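Local coordinates for protein erythrocyte binding antigen 140 (Plasmodium falciparum, PDB 4GF2) that probably binds a receptor on the host red-cell surface during erythrocyte invasion, through a region built of two tandem Duffy-binding-like domains, at residues Arg193-Ile198 with Glu272-Asp277. The protein carries 3 engineered substitutions. Sequence-based numbering, arbitrary orientation.
Sequences RLFLNI and EKEYDD
F195 and I198, one turn apart on helix 175-202, meet E274 and Y275 of the short helix 273-279 in the disulfide-rich helical bundle of the first Duffy-binding-like domain. The two segment axes cross at 39° and come no nearer than 11.7 Å, and side chains, chiefly the F195 ring, span the space between them; no hydrogen bond joins the segments. The apolar part is thin. F195 holds its CG anti to the backbone N (chi1 -158°), which carries the ring out to the other helix, where F195 CE1 lies 4.4 Å from both CA and CB of Y275. Next to it, I198 CD1 reaches Y275 CE2 at 4.2 Å, obliquely to the phenol ring. Helix 213-242 also packs here: Y222 packs edge-to-face with F195 and also touches I198, while the Y275 hydroxyl is hydrogen-bonded to the carbonyl of C219, whose disulfide to C279 ties that helix to the end of helix 273-279. The remaining contact sets a charged group against an aromatic rim. The extended side chain of E274 passes the edge of the F195 ring, with CG in the ring plane and the carboxylate plane turned 70° from it; E274 CG is 3.8 Å from F195 CZ and E274 CD 3.6 Å from F195 CE2.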
ATOM      1  N   ARG A 193     -11.637 -17.471  -9.047  1.00 48.90           N
ATOM      2  CA  ARG A 193     -11.759 -17.865  -7.649  1.00 49.03           C
ATOM      3  C   ARG A 193     -11.379 -16.717  -6.718  1.00 48.82           C
ATOM      4  O   ARG A 193     -12.119 -16.389  -5.794  1.00 49.92           O
ATOM      5  CB  ARG A 193     -10.884 -19.084  -7.360  1.00 48.72           C
ATOM      6  CG  ARG A 193     -11.125 -19.705  -5.999  1.00 51.73           C
ATOM      7  CD  ARG A 193     -10.096 -20.784  -5.699  1.00 53.38           C
ATOM      8  NE  ARG A 193      -8.768 -20.227  -5.446  1.00 54.98           N
ATOM      9  CZ  ARG A 193      -8.383 -19.695  -4.290  1.00 58.29           C
ATOM     10  NH1 ARG A 193      -9.223 -19.634  -3.267  1.00 59.58           N
ATOM     11  NH2 ARG A 193      -7.157 -19.215  -4.155  1.00 58.57           N
ATOM     12  N   LEU A 194     -10.230 -16.100  -6.966  1.00 47.79           N
ATOM     13  CA  LEU A 194      -9.770 -15.017  -6.109  1.00 47.87           C
ATOM     14  C   LEU A 194     -10.731 -13.829  -6.155  1.00 51.63           C
ATOM     15  O   LEU A 194     -10.904 -13.130  -5.159  1.00 55.41           O
ATOM     16  CB  LEU A 194      -8.360 -14.576  -6.498  1.00 44.28           C
ATOM     17  CG  LEU A 194      -7.233 -15.549  -6.142  1.00 42.24           C
ATOM     18  CD1 LEU A 194      -5.917 -15.064  -6.729  1.00 40.76           C
ATOM     19  CD2 LEU A 194      -7.107 -15.724  -4.636  1.00 43.36           C
ATOM     20  N   PHE A 195     -11.366 -13.608  -7.301  1.00 51.15           N
ATOM     21  CA  PHE A 195     -12.271 -12.475  -7.431  1.00 51.05           C
ATOM     22  C   PHE A 195     -13.621 -12.753  -6.775  1.00 52.63           C
ATOM     23  O   PHE A 195     -14.259 -11.839  -6.246  1.00 56.88           O
ATOM     24  CB  PHE A 195     -12.467 -12.084  -8.894  1.00 52.58           C
ATOM     25  CG  PHE A 195     -12.934 -10.672  -9.072  1.00 56.65           C
ATOM     26  CD1 PHE A 195     -12.032  -9.621  -9.021  1.00 57.56           C
ATOM     27  CD2 PHE A 195     -14.274 -10.390  -9.274  1.00 60.15           C
ATOM     28  CE1 PHE A 195     -12.457  -8.313  -9.177  1.00 59.51           C
ATOM     29  CE2 PHE A 195     -14.705  -9.083  -9.432  1.00 62.18           C
ATOM     30  CZ  PHE A 195     -13.796  -8.045  -9.382  1.00 61.55           C
ATOM     31  N   LEU A 196     -14.056 -14.008  -6.804  1.00 51.03           N
ATOM     32  CA  LEU A 196     -15.300 -14.383  -6.140  1.00 52.72           C
ATOM     33  C   LEU A 196     -15.163 -14.176  -4.640  1.00 51.34           C
ATOM     34  O   LEU A 196     -16.100 -13.733  -3.979  1.00 52.07           O
ATOM     35  CB  LEU A 196     -15.678 -15.835  -6.444  1.00 56.90           C
ATOM     36  CG  LEU A 196     -16.167 -16.122  -7.867  1.00 61.07           C
ATOM     37  CD1 LEU A 196     -16.540 -17.586  -8.017  1.00 63.17           C
ATOM     38  CD2 LEU A 196     -17.351 -15.236  -8.238  1.00 64.99           C
ATOM     39  N   ASN A 197     -13.992 -14.497  -4.098  1.00 51.25           N
ATOM     40  CA  ASN A 197     -13.718 -14.202  -2.699  1.00 54.78           C
ATOM     41  C   ASN A 197     -13.875 -12.709  -2.427  1.00 54.92           C
ATOM     42  O   ASN A 197     -14.434 -12.311  -1.406  1.00 56.26           O
ATOM     43  CB  ASN A 197     -12.315 -14.665  -2.312  1.00 58.56           C
ATOM     44  CG  ASN A 197     -12.218 -16.168  -2.175  1.00 65.69           C
ATOM     45  OD1 ASN A 197     -13.190 -16.833  -1.816  1.00 71.78           O
ATOM     46  ND2 ASN A 197     -11.042 -16.716  -2.460  1.00 64.92           N
ATOM     47  N   ILE A 198     -13.392 -11.884  -3.349  1.00 53.08           N
ATOM     48  CA  ILE A 198     -13.519 -10.436  -3.209  1.00 51.13           C
ATOM     49  C   ILE A 198     -14.986 -10.022  -3.133  1.00 52.13           C
ATOM     50  O   ILE A 198     -15.356  -9.208  -2.295  1.00 50.91           O
ATOM     51  CB  ILE A 198     -12.843  -9.686  -4.372  1.00 48.72           C
ATOM     52  CG1 ILE A 198     -11.323  -9.759  -4.232  1.00 48.69           C
ATOM     53  CG2 ILE A 198     -13.291  -8.239  -4.402  1.00 47.16           C
ATOM     54  CD1 ILE A 198     -10.573  -9.178  -5.412  1.00 48.48           C
ATOM     55  N   GLU A 272      -9.649  -3.782 -13.672  1.00 84.83           N
ATOM     56  CA  GLU A 272     -10.874  -3.203 -14.203  1.00 84.28           C
ATOM     57  C   GLU A 272     -11.514  -2.259 -13.194  1.00 76.91           C
ATOM     58  O   GLU A 272     -11.111  -2.202 -12.033  1.00 72.80           O
ATOM     59  CB  GLU A 272     -11.859  -4.309 -14.592  1.00 88.55           C
ATOM     60  CG  GLU A 272     -11.353  -5.222 -15.704  1.00 92.21           C
ATOM     61  CD  GLU A 272     -12.197  -6.473 -15.872  1.00 94.30           C
ATOM     62  OE1 GLU A 272     -13.225  -6.599 -15.171  1.00 96.81           O
ATOM     63  OE2 GLU A 272     -11.830  -7.332 -16.701  1.00 93.73           O
ATOM     64  N   LYS A 273     -12.514  -1.518 -13.656  1.00 74.83           N
ATOM     65  CA  LYS A 273     -13.243  -0.594 -12.805  1.00 71.74           C
ATOM     66  C   LYS A 273     -13.761  -1.336 -11.581  1.00 67.56           C
ATOM     67  O   LYS A 273     -13.753  -0.807 -10.470  1.00 67.81           O
ATOM     68  CB  LYS A 273     -14.412   0.025 -13.582  1.00 75.54           C
ATOM     69  CG  LYS A 273     -14.592   1.518 -13.374  1.00 81.78           C
ATOM     70  CD  LYS A 273     -15.342   1.827 -12.091  1.00 86.74           C
ATOM     71  CE  LYS A 273     -15.503   3.329 -11.882  1.00 94.01           C
ATOM     72  NZ  LYS A 273     -16.262   3.984 -12.987  1.00100.26           N
ATOM     73  N   GLU A 274     -14.187  -2.578 -11.786  1.00 65.25           N
ATOM     74  CA  GLU A 274     -14.855  -3.336 -10.738  1.00 64.25           C
ATOM     75  C   GLU A 274     -13.944  -3.578  -9.539  1.00 62.75           C
ATOM     76  O   GLU A 274     -14.395  -3.535  -8.395  1.00 66.18           O
ATOM     77  CB  GLU A 274     -15.370  -4.668 -11.279  1.00 65.58           C
ATOM     78  CG  GLU A 274     -16.321  -5.380 -10.331  1.00 67.49           C
ATOM     79  CD  GLU A 274     -16.912  -6.639 -10.930  1.00 71.06           C
ATOM     80  OE1 GLU A 274     -16.466  -7.044 -12.025  1.00 73.00           O
ATOM     81  OE2 GLU A 274     -17.826  -7.220 -10.307  1.00 71.87           O
ATOM     82  N   TYR A 275     -12.666  -3.834  -9.794  1.00 57.91           N
ATOM     83  CA  TYR A 275     -11.729  -4.049  -8.700  1.00 52.38           C
ATOM     84  C   TYR A 275     -11.638  -2.806  -7.815  1.00 51.62           C
ATOM     85  O   TYR A 275     -11.775  -2.888  -6.594  1.00 49.89           O
ATOM     86  CB  TYR A 275     -10.340  -4.414  -9.219  1.00 49.41           C
ATOM     87  CG  TYR A 275      -9.343  -4.523  -8.097  1.00 45.90           C
ATOM     88  CD1 TYR A 275      -8.672  -3.402  -7.632  1.00 44.34           C
ATOM     89  CD2 TYR A 275      -9.101  -5.737  -7.475  1.00 44.85           C
ATOM     90  CE1 TYR A 275      -7.776  -3.491  -6.593  1.00 43.02           C
ATOM     91  CE2 TYR A 275      -8.202  -5.836  -6.434  1.00 43.53           C
ATOM     92  CZ  TYR A 275      -7.544  -4.709  -5.996  1.00 42.61           C
ATOM     93  OH  TYR A 275      -6.649  -4.804  -4.958  1.00 42.44           O
ATOM     94  N   ASP A 276     -11.401  -1.657  -8.441  1.00 52.56           N
ATOM     95  CA  ASP A 276     -11.342  -0.387  -7.726  1.00 51.71           C
ATOM     96  C   ASP A 276     -12.636  -0.125  -6.961  1.00 51.69           C
ATOM     97  O   ASP A 276     -12.614   0.397  -5.847  1.00 51.26           O
ATOM     98  CB  ASP A 276     -11.083   0.761  -8.704  1.00 53.49           C
ATOM     99  CG  ASP A 276      -9.637   0.827  -9.162  1.00 55.47           C
ATOM    100  OD1 ASP A 276      -8.867  -0.109  -8.867  1.00 52.80           O
ATOM    101  OD2 ASP A 276      -9.271   1.822  -9.823  1.00 60.34           O
ATOM    102  N   ASP A 277     -13.763  -0.492  -7.562  1.00 53.24           N
ATOM    103  CA  ASP A 277     -15.069  -0.277  -6.946  1.00 55.45           C
ATOM    104  C   ASP A 277     -15.264  -1.116  -5.685  1.00 53.49           C
ATOM    105  O   ASP A 277     -16.011  -0.730  -4.787  1.00 53.44           O
ATOM    106  CB  ASP A 277     -16.187  -0.610  -7.939  1.00 59.08           C
ATOM    107  CG  ASP A 277     -16.218   0.330  -9.130  1.00 61.92           C
ATOM    108  OD1 ASP A 277     -15.712   1.470  -9.014  1.00 60.96           O
ATOM    109  OD2 ASP A 277     -16.759  -0.077 -10.183  1.00 65.42           O
TER